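Local atomic coordinates of AlyGC (Glaciecola chathamensis, PDB entry 5GKD), a protein that probably cleaves alginate by a lyase reaction, as a calcium-binding member of polysaccharide lyase family 6 from a marine bacterium. Residues 55-60 and 76-80; 581-585 and 614-618; 645-650 and 676-680. One frame throughout, in Å; residues are numbered along the deposited sequence.

Interaction 1: residues 55-60 and 76-80; sequences PGKVFL and SGLVF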
loop_
_atom_site.group_PDB
_atom_site.type_symbol
_atom_site.label_atom_id
_atom_site.label_comp_id
_atom_site.label_asym_id
_atom_site.label_seq_id
_atom_site.Cartn_x
_atom_site.Cartn_y
_atom_site.Cartn_z
ATOM N N PRO A 55 7.143 -22.654 -33.356
ATOM C CA PRO A 55 7.398 -22.545 -31.915
ATOM C C PRO A 55 8.490 -21.519 -31.667
ATOM O O PRO A 55 9.519 -21.519 -32.334
ATOM C CB PRO A 55 7.815 -23.962 -31.519
ATOM C CG PRO A 55 7.105 -24.851 -32.554
ATOM C CD PRO A 55 7.179 -24.047 -33.834
ATOM N N GLY A 56 8.206 -20.579 -30.773
ATOM C CA GLY A 56 9.087 -19.477 -30.488
ATOM C C GLY A 56 8.700 -18.180 -31.166
ATOM O O GLY A 56 9.302 -17.151 -30.862
ATOM N N LYS A 57 7.721 -18.202 -32.079
ATOM C CA LYS A 57 7.218 -16.984 -32.708
ATOM C C LYS A 57 5.748 -16.709 -32.417
ATOM O O LYS A 57 5.201 -15.730 -32.940
ATOM C CB LYS A 57 7.429 -17.038 -34.229
ATOM C CG LYS A 57 8.894 -17.031 -34.644
ATOM C CD LYS A 57 9.077 -17.095 -36.158
ATOM C CE LYS A 57 10.525 -16.808 -36.533
ATOM N NZ LYS A 57 10.838 -17.051 -37.973
ATOM N N VAL A 58 5.079 -17.557 -31.642
ATOM C CA VAL A 58 3.706 -17.322 -31.205
ATOM C C VAL A 58 3.747 -16.976 -29.729
ATOM O O VAL A 58 4.075 -17.818 -28.881
ATOM C CB VAL A 58 2.797 -18.530 -31.464
ATOM C CG1 VAL A 58 1.432 -18.315 -30.840
ATOM C CG2 VAL A 58 2.693 -18.799 -32.951
ATOM N N PHE A 59 3.393 -15.741 -29.422
ATOM C CA PHE A 59 3.389 -15.222 -28.070
ATOM C C PHE A 59 1.962 -14.952 -27.647
ATOM O O PHE A 59 1.185 -14.381 -28.415
ATOM C CB PHE A 59 4.208 -13.931 -27.988
ATOM C CG PHE A 59 5.607 -14.090 -28.462
ATOM C CD1 PHE A 59 6.562 -14.671 -27.646
ATOM C CD2 PHE A 59 5.974 -13.674 -29.730
ATOM C CE1 PHE A 59 7.856 -14.821 -28.075
ATOM C CE2 PHE A 59 7.277 -13.832 -30.167
ATOM C CZ PHE A 59 8.217 -14.407 -29.334
ATOM N N LEU A 60 1.629 -15.355 -26.435
ATOM C CA LEU A 60 0.359 -15.020 -25.813
ATOM C C LEU A 60 0.674 -14.075 -24.666
ATOM O O LEU A 60 1.319 -14.472 -23.691
ATOM C CB LEU A 60 -0.384 -16.262 -25.338
ATOM C CG LEU A 60 -1.289 -16.867 -26.409
ATOM C CD1 LEU A 60 -0.458 -17.470 -27.501
ATOM C CD2 LEU A 60 -2.249 -17.887 -25.849
ATOM N N SER A 76 0.864 -27.304 -28.018
ATOM C CA SER A 76 2.318 -27.212 -28.104
ATOM C C SER A 76 2.769 -25.935 -28.801
ATOM O O SER A 76 2.044 -25.338 -29.597
ATOM C CB SER A 76 2.917 -28.416 -28.831
ATOM O OG SER A 76 2.575 -28.409 -30.197
ATOM N N GLY A 77 3.997 -25.537 -28.495
ATOM C CA GLY A 77 4.653 -24.487 -29.254
ATOM C C GLY A 77 4.137 -23.091 -29.006
ATOM O O GLY A 77 3.999 -22.315 -29.958
ATOM N N LEU A 78 3.845 -22.753 -27.752
ATOM C CA LEU A 78 3.387 -21.423 -27.370
ATOM C C LEU A 78 4.326 -20.838 -26.323
ATOM O O LEU A 78 4.961 -21.569 -25.554
ATOM C CB LEU A 78 1.954 -21.465 -26.800
ATOM C CG LEU A 78 0.888 -22.226 -27.600
ATOM C CD1 LEU A 78 -0.436 -22.262 -26.853
ATOM C CD2 LEU A 78 0.738 -21.593 -28.985
ATOM N N VAL A 79 4.388 -19.515 -26.287
ATOM C CA VAL A 79 5.150 -18.771 -25.293
ATOM C C VAL A 79 4.201 -17.787 -24.617
ATOM O O VAL A 79 3.638 -16.909 -25.286
ATOM C CB VAL A 79 6.335 -18.017 -25.912
ATOM C CG1 VAL A 79 7.086 -17.229 -24.828
ATOM C CG2 VAL A 79 7.281 -18.978 -26.632
ATOM N N PHE A 80 4.018 -17.930 -23.300
ATOM C CA PHE A 80 3.358 -16.907 -22.499
ATOM C C PHE A 80 4.429 -16.000 -21.903
ATOM O O PHE A 80 5.347 -16.473 -21.227
ATOM C CB PHE A 80 2.494 -17.496 -21.383
ATOM C CG PHE A 80 1.361 -18.360 -21.857
ATOM C CD1 PHE A 80 1.593 -19.662 -22.299
ATOM C CD2 PHE A 80 0.066 -17.896 -21.823
ATOM C CE1 PHE A 80 0.552 -20.462 -22.748
ATOM C CE2 PHE A 80 -0.984 -18.693 -22.256
ATOM C CZ PHE A 80 -0.740 -19.974 -22.714
HETATM O O HOH W 1 5.547 -19.977 -29.803
#

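Interaction 2: residues 581-585 and 614-618; sequences QFKHI and VSDLQ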
loop_
_atom_site.group_PDB
_atom_site.type_symbol
_atom_site.label_atom_id
_atom_site.label_comp_id
_atom_site.label_asym_id
_atom_site.label_seq_id
_atom_site.Cartn_x
_atom_site.Cartn_y
_atom_site.Cartn_z
ATOM N N GLN A 581 28.666 5.823 7.329
ATOM C CA GLN A 581 28.374 6.668 8.477
ATOM C C GLN A 581 27.015 7.329 8.325
ATOM O O GLN A 581 26.633 7.740 7.229
ATOM C CB GLN A 581 29.426 7.764 8.672
ATOM C CG GLN A 581 30.732 7.543 7.929
ATOM C CD GLN A 581 31.449 6.278 8.315
ATOM O OE1 GLN A 581 31.461 5.908 9.451
ATOM N NE2 GLN A 581 32.063 5.619 7.371
ATOM N N PHE A 582 26.310 7.468 9.441
ATOM C CA PHE A 582 24.985 8.062 9.462
ATOM C C PHE A 582 24.924 8.992 10.656
ATOM O O PHE A 582 25.257 8.569 11.768
ATOM C CB PHE A 582 23.899 6.980 9.573
ATOM C CG PHE A 582 24.001 5.906 8.523
ATOM C CD1 PHE A 582 24.924 4.884 8.638
ATOM C CD2 PHE A 582 23.167 5.920 7.416
ATOM C CE1 PHE A 582 25.020 3.903 7.664
ATOM C CE2 PHE A 582 23.255 4.942 6.444
ATOM C CZ PHE A 582 24.171 3.928 6.570
ATOM N N LYS A 583 24.496 10.218 10.457
ATOM C CA LYS A 583 24.418 11.145 11.547
ATOM C C LYS A 583 23.276 12.142 11.480
ATOM O O LYS A 583 23.049 12.727 10.473
ATOM C CB LYS A 583 25.742 11.884 11.677
ATOM C CG LYS A 583 25.894 12.664 12.954
ATOM C CD LYS A 583 27.313 13.172 13.158
ATOM C CE LYS A 583 27.804 12.886 14.559
ATOM N NZ LYS A 583 28.641 13.975 15.121
ATOM N N HIS A 584 22.592 12.331 12.588
ATOM C CA HIS A 584 21.485 13.269 12.727
ATOM C C HIS A 584 20.253 12.948 11.910
ATOM O O HIS A 584 19.977 13.614 10.949
ATOM C CB HIS A 584 21.890 14.724 12.465
ATOM C CG HIS A 584 23.109 15.171 13.201
ATOM N ND1 HIS A 584 23.196 15.189 14.571
ATOM C CD2 HIS A 584 24.284 15.646 12.750
ATOM C CE1 HIS A 584 24.377 15.643 14.928
ATOM N NE2 HIS A 584 25.054 15.929 13.843
ATOM N N ILE A 585 19.532 11.922 12.329
ATOM C CA ILE A 585 18.359 11.432 11.677
ATOM C C ILE A 585 17.207 11.312 12.638
ATOM O O ILE A 585 17.314 10.657 13.632
ATOM C CB ILE A 585 18.671 10.058 11.089
ATOM C CG1 ILE A 585 19.798 10.168 10.071
ATOM C CG2 ILE A 585 17.438 9.419 10.519
ATOM C CD1 ILE A 585 20.480 8.873 9.766
ATOM N N VAL A 614 26.777 5.028 13.382
ATOM C CA VAL A 614 25.470 5.663 13.437
ATOM C C VAL A 614 25.415 6.514 14.694
ATOM O O VAL A 614 25.641 6.000 15.796
ATOM C CB VAL A 614 24.332 4.627 13.458
ATOM C CG1 VAL A 614 22.984 5.324 13.608
ATOM C CG2 VAL A 614 24.372 3.739 12.220
ATOM N N SER A 615 25.079 7.796 14.542
ATOM C CA SER A 615 25.082 8.713 15.675
ATOM C C SER A 615 23.922 9.696 15.592
ATOM O O SER A 615 23.677 10.290 14.538
ATOM C CB SER A 615 26.408 9.477 15.736
ATOM O OG SER A 615 26.486 10.230 16.926
ATOM N N ASP A 616 23.226 9.873 16.715
ATOM C CA ASP A 616 22.110 10.815 16.841
ATOM C C ASP A 616 20.958 10.436 15.901
ATOM O O ASP A 616 20.518 11.213 15.046
ATOM C CB ASP A 616 22.584 12.259 16.609
ATOM C CG ASP A 616 21.518 13.284 16.939
ATOM O OD1 ASP A 616 20.609 12.968 17.746
ATOM O OD2 ASP A 616 21.579 14.410 16.386
ATOM N N LEU A 617 20.479 9.208 16.081
ATOM C CA LEU A 617 19.351 8.652 15.338
ATOM C C LEU A 617 18.196 8.518 16.316
ATOM O O LEU A 617 18.277 7.736 17.266
ATOM C CB LEU A 617 19.721 7.296 14.730
ATOM C CG LEU A 617 18.641 6.328 14.220
ATOM C CD1 LEU A 617 18.042 6.838 12.936
ATOM C CD2 LEU A 617 19.209 4.920 14.005
ATOM N N GLN A 618 17.115 9.261 16.089
ATOM C CA GLN A 618 16.019 9.196 17.052
ATOM C C GLN A 618 15.303 7.847 17.008
ATOM O O GLN A 618 14.821 7.369 18.042
ATOM C CB GLN A 618 15.029 10.334 16.818
ATOM C CG GLN A 618 15.624 11.729 16.907
ATOM C CD GLN A 618 16.441 11.906 18.149
ATOM O OE1 GLN A 618 15.906 11.897 19.258
ATOM N NE2 GLN A 618 17.756 12.046 17.983
#

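Interaction 3: residues 645-650 and 676-680; sequences FNEVGK and NNSAP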
loop_
_atom_site.group_PDB
_atom_site.type_symbol
_atom_site.label_atom_id
_atom_site.label_comp_id
_atom_site.label_asym_id
_atom_site.label_seq_id
_atom_site.Cartn_x
_atom_site.Cartn_y
_atom_site.Cartn_z
ATOM N N PHE A 645 27.357 2.566 17.575
ATOM C CA PHE A 645 26.067 3.238 17.603
ATOM C C PHE A 645 26.058 4.206 18.781
ATOM O O PHE A 645 26.209 3.777 19.929
ATOM C CB PHE A 645 24.915 2.228 17.738
ATOM C CG PHE A 645 24.946 1.072 16.744
ATOM C CD1 PHE A 645 24.747 1.284 15.382
ATOM C CD2 PHE A 645 25.081 -0.234 17.190
ATOM C CE1 PHE A 645 24.733 0.218 14.480
ATOM C CE2 PHE A 645 25.074 -1.308 16.294
ATOM C CZ PHE A 645 24.894 -1.076 14.934
ATOM N N ASN A 646 25.869 5.503 18.507
ATOM C CA ASN A 646 25.808 6.525 19.552
ATOM C C ASN A 646 24.459 7.227 19.555
ATOM O O ASN A 646 23.983 7.668 18.504
ATOM C CB ASN A 646 26.900 7.598 19.396
ATOM C CG ASN A 646 28.292 7.018 19.259
ATOM O OD1 ASN A 646 28.902 6.594 20.245
ATOM N ND2 ASN A 646 28.827 7.045 18.037
ATOM N N GLU A 647 23.871 7.368 20.741
ATOM C CA GLU A 647 22.626 8.116 20.935
ATOM C C GLU A 647 21.555 7.674 19.931
ATOM O O GLU A 647 21.067 8.451 19.112
ATOM C CB GLU A 647 22.883 9.622 20.836
ATOM C CG GLU A 647 23.918 10.174 21.808
ATOM C CD GLU A 647 23.353 10.448 23.197
ATOM O OE1 GLU A 647 22.124 10.295 23.405
ATOM O OE2 GLU A 647 24.142 10.842 24.084
ATOM N N VAL A 648 21.192 6.397 20.008
ATOM C CA VAL A 648 20.318 5.765 19.024
ATOM C C VAL A 648 19.051 5.271 19.711
ATOM O O VAL A 648 19.114 4.665 20.786
ATOM C CB VAL A 648 21.034 4.607 18.304
ATOM C CG1 VAL A 648 20.055 3.830 17.452
ATOM C CG2 VAL A 648 22.174 5.134 17.465
ATOM N N GLY A 649 17.901 5.540 19.095
ATOM C CA GLY A 649 16.660 4.891 19.462
ATOM C C GLY A 649 15.823 5.558 20.529
ATOM O O GLY A 649 14.775 5.016 20.888
ATOM N N LYS A 650 16.224 6.719 21.038
ATOM C CA LYS A 650 15.557 7.294 22.199
ATOM C C LYS A 650 14.529 8.358 21.851
ATOM O O LYS A 650 13.952 8.955 22.757
ATOM C CB LYS A 650 16.601 7.873 23.165
ATOM C CG LYS A 650 17.261 6.813 24.039
ATOM C CD LYS A 650 18.752 7.027 24.172
ATOM C CE LYS A 650 19.081 8.352 24.839
ATOM N NZ LYS A 650 20.531 8.671 24.731
ATOM N N ASN A 676 26.283 2.887 22.647
ATOM C CA ASN A 676 26.582 3.946 23.600
ATOM C C ASN A 676 25.374 4.854 23.772
ATOM O O ASN A 676 24.900 5.454 22.803
ATOM C CB ASN A 676 27.801 4.747 23.145
ATOM C CG ASN A 676 29.018 3.862 22.912
ATOM O OD1 ASN A 676 29.193 2.855 23.590
ATOM N ND2 ASN A 676 29.850 4.226 21.951
ATOM N N ASN A 677 24.885 4.950 25.006
ATOM C CA ASN A 677 23.816 5.868 25.378
ATOM C C ASN A 677 22.621 5.729 24.440
ATOM O O ASN A 677 22.196 6.684 23.786
ATOM C CB ASN A 677 24.341 7.301 25.394
ATOM C CG ASN A 677 25.587 7.446 26.256
ATOM O OD1 ASN A 677 25.594 7.044 27.424
ATOM N ND2 ASN A 677 26.652 7.992 25.677
ATOM N N SER A 678 22.088 4.513 24.376
ATOM C CA SER A 678 21.093 4.181 23.364
ATOM C C SER A 678 19.982 3.327 23.963
ATOM O O SER A 678 20.063 2.846 25.095
ATOM C CB SER A 678 21.732 3.459 22.177
ATOM O OG SER A 678 22.719 4.265 21.544
ATOM N N ALA A 679 18.924 3.165 23.186
ATOM C CA ALA A 679 17.851 2.273 23.552
ATOM C C ALA A 679 18.309 0.827 23.360
ATOM O O ALA A 679 19.225 0.556 22.585
ATOM C CB ALA A 679 16.610 2.588 22.713
ATOM N N PRO A 680 17.695 -0.116 24.065
ATOM C CA PRO A 680 18.182 -1.503 24.039
ATOM C C PRO A 680 17.877 -2.215 22.723
ATOM O O PRO A 680 17.101 -1.757 21.880
ATOM C CB PRO A 680 17.419 -2.144 25.194
ATOM C CG PRO A 680 16.150 -1.363 25.262
ATOM C CD PRO A 680 16.560 0.045 24.994
#

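Interaction 1: residues 55-60 and 76-80
Val58 and Val79 are joined first through the backbone: Val79 N gives its hydrogen to Val58 O at 3.1 Å, somewhat bent at 144°. The return bond, from Leu60 N to Val79 O, is 2.8 Å long and nearly straight at 169°, and the same carbonyl also receives the CA-H of Phe59. Val58 O has a second donor in a water, which donates to Gly77 O as well and accepts from Gly56 N at 2.9 Å. That water thus satisfies three backbone groups at the place where the chain turns a corner at Gly77 and direct pairing of the two segments has not yet begun. Pairing Phe59 with Val79 and Leu60 with Phe80, both parallel, is what successive coils of a right-handed parallel beta-helix do, the fold of the pectate lyase-like clan to which this chondroitinase B-type region belongs. Apolar side chains stack from coil to coil: Val58 CG1, anti to its backbone N (chi1 173°), lies beside Leu78 CD2, and Phe59 CD1 meets Val79 CB at 3.8 Å. On the other face of the sheet from Phe59 and Val79, Leu60 CB sits over one face of the Phe80 ring, 4.3 Å from its centroid, in a CH-pi contact. Replacing Phe80 with an alanine would probably leave Leu60 CB and CD2 without the ring they lean on and open a gap beside Ile111 of strand 105-112. At Gly77 the positive phi favours glycine, and a CB there would press tightly on the Pro55 ring, whose CB is already 3.9 Å from Gly77 CA.

Interaction 2: residues 581-585 and 614-618
Parallel strand pairing, closed at its outer corner by a histidine-carboxylate hydrogen bond, joins 581-585 to 614-618 on neighbouring coils of the C-terminal half of the chain. Ser615 N donates to Phe582 O at 2.9 Å, and Ser615 O accepts from His584 N at 3.0 Å. The pairing carries on through the corner at Asp616: Ile585 N donates to Asp616 O, with the donor tilted 18° from the carbonyl plane, and beyond it Gln618 N reaches Ile585 O at 2.8 Å. His584 and Asp616 both have positive phi, and their side chains meet on the outer surface. Asp616 OD2 turns its anti lone pair to His584 ND1 at 2.6 Å, lying in the ring plane, although the carboxylate stands 83° to the ring. One face of that imidazole carries Lys583 CG, offset toward the rim. The opposite side of the sheet is apolar: Phe582 CD1 touches Val614 CG2, and Ile585 CG2 packs on Leu617 CD1 at 3.6 Å, the leucine branch being brought across by a CG anti to the backbone N (chi1 164°). Equivalent side chains stacked in register, inside and out, with a matching corner on each coil, are characteristic of a parallel beta-helix.

Interaction 3: residues 645-650 and 676-680
Phe645 O takes the backbone N-H of Asn676 at 2.9 Å, nearly straight. Next, Asn646 lies alongside Asn676: its OD1 accepts from Asn676 ND2 at 3.1 Å and lies in the plane of the Asn676 amide, while ND2 comes in 30° out of the plane of the Asn646 amide. Glu647 N then binds Asn676 O at 3.0 Å; the same oxygen is approached from above its carbonyl plane by Ser678 OG, so two donors grip it. Side-by-side asparagines on successive coils form a short step of the polar stacks known from parallel beta-helices. The turn at Glu647 is repeated at Asn677, both with phi near 50°. After it, Val648 N donates to Ser678 OG at 3.0 Å, the hydroxyl taking the place of a backbone acceptor, and Val648 O receives Ala679 N at 2.8 Å. Gly649 has a positive phi, where a CB would be jammed against the preceding carbonyl oxygen. Lys650 is bent at chi2 and chi3, folding its end back over the turn; there NZ makes a salt bridge with Glu647 OE1 at 2.6 Å and donates to Asn677 O at 2.8 Å from above the carbonyl plane.

How the interactions relate
Interactions 2 and 3 are consecutive steps of one stack: strands 613-617 and 644-648 are neighbours, Val614 O lies 2.8 Å from Asn646 N in a probable hydrogen bond, and Leu617 CD2 packs on Val648 CG1. Interaction 1 belongs to the other, N-terminal beta-helical region, its centre about 54 Å from that of interaction 2 and 58 Å from that of interaction 3. All three join adjacent coils, but interaction 1 is buried and mostly apolar, with a water bridging the backbone at its corner. The other two are partly buried: their outward sides carry charged and amide groups, an imidazole-carboxylate pair in one, a lysine-glutamate pair and paired asparagines in the other.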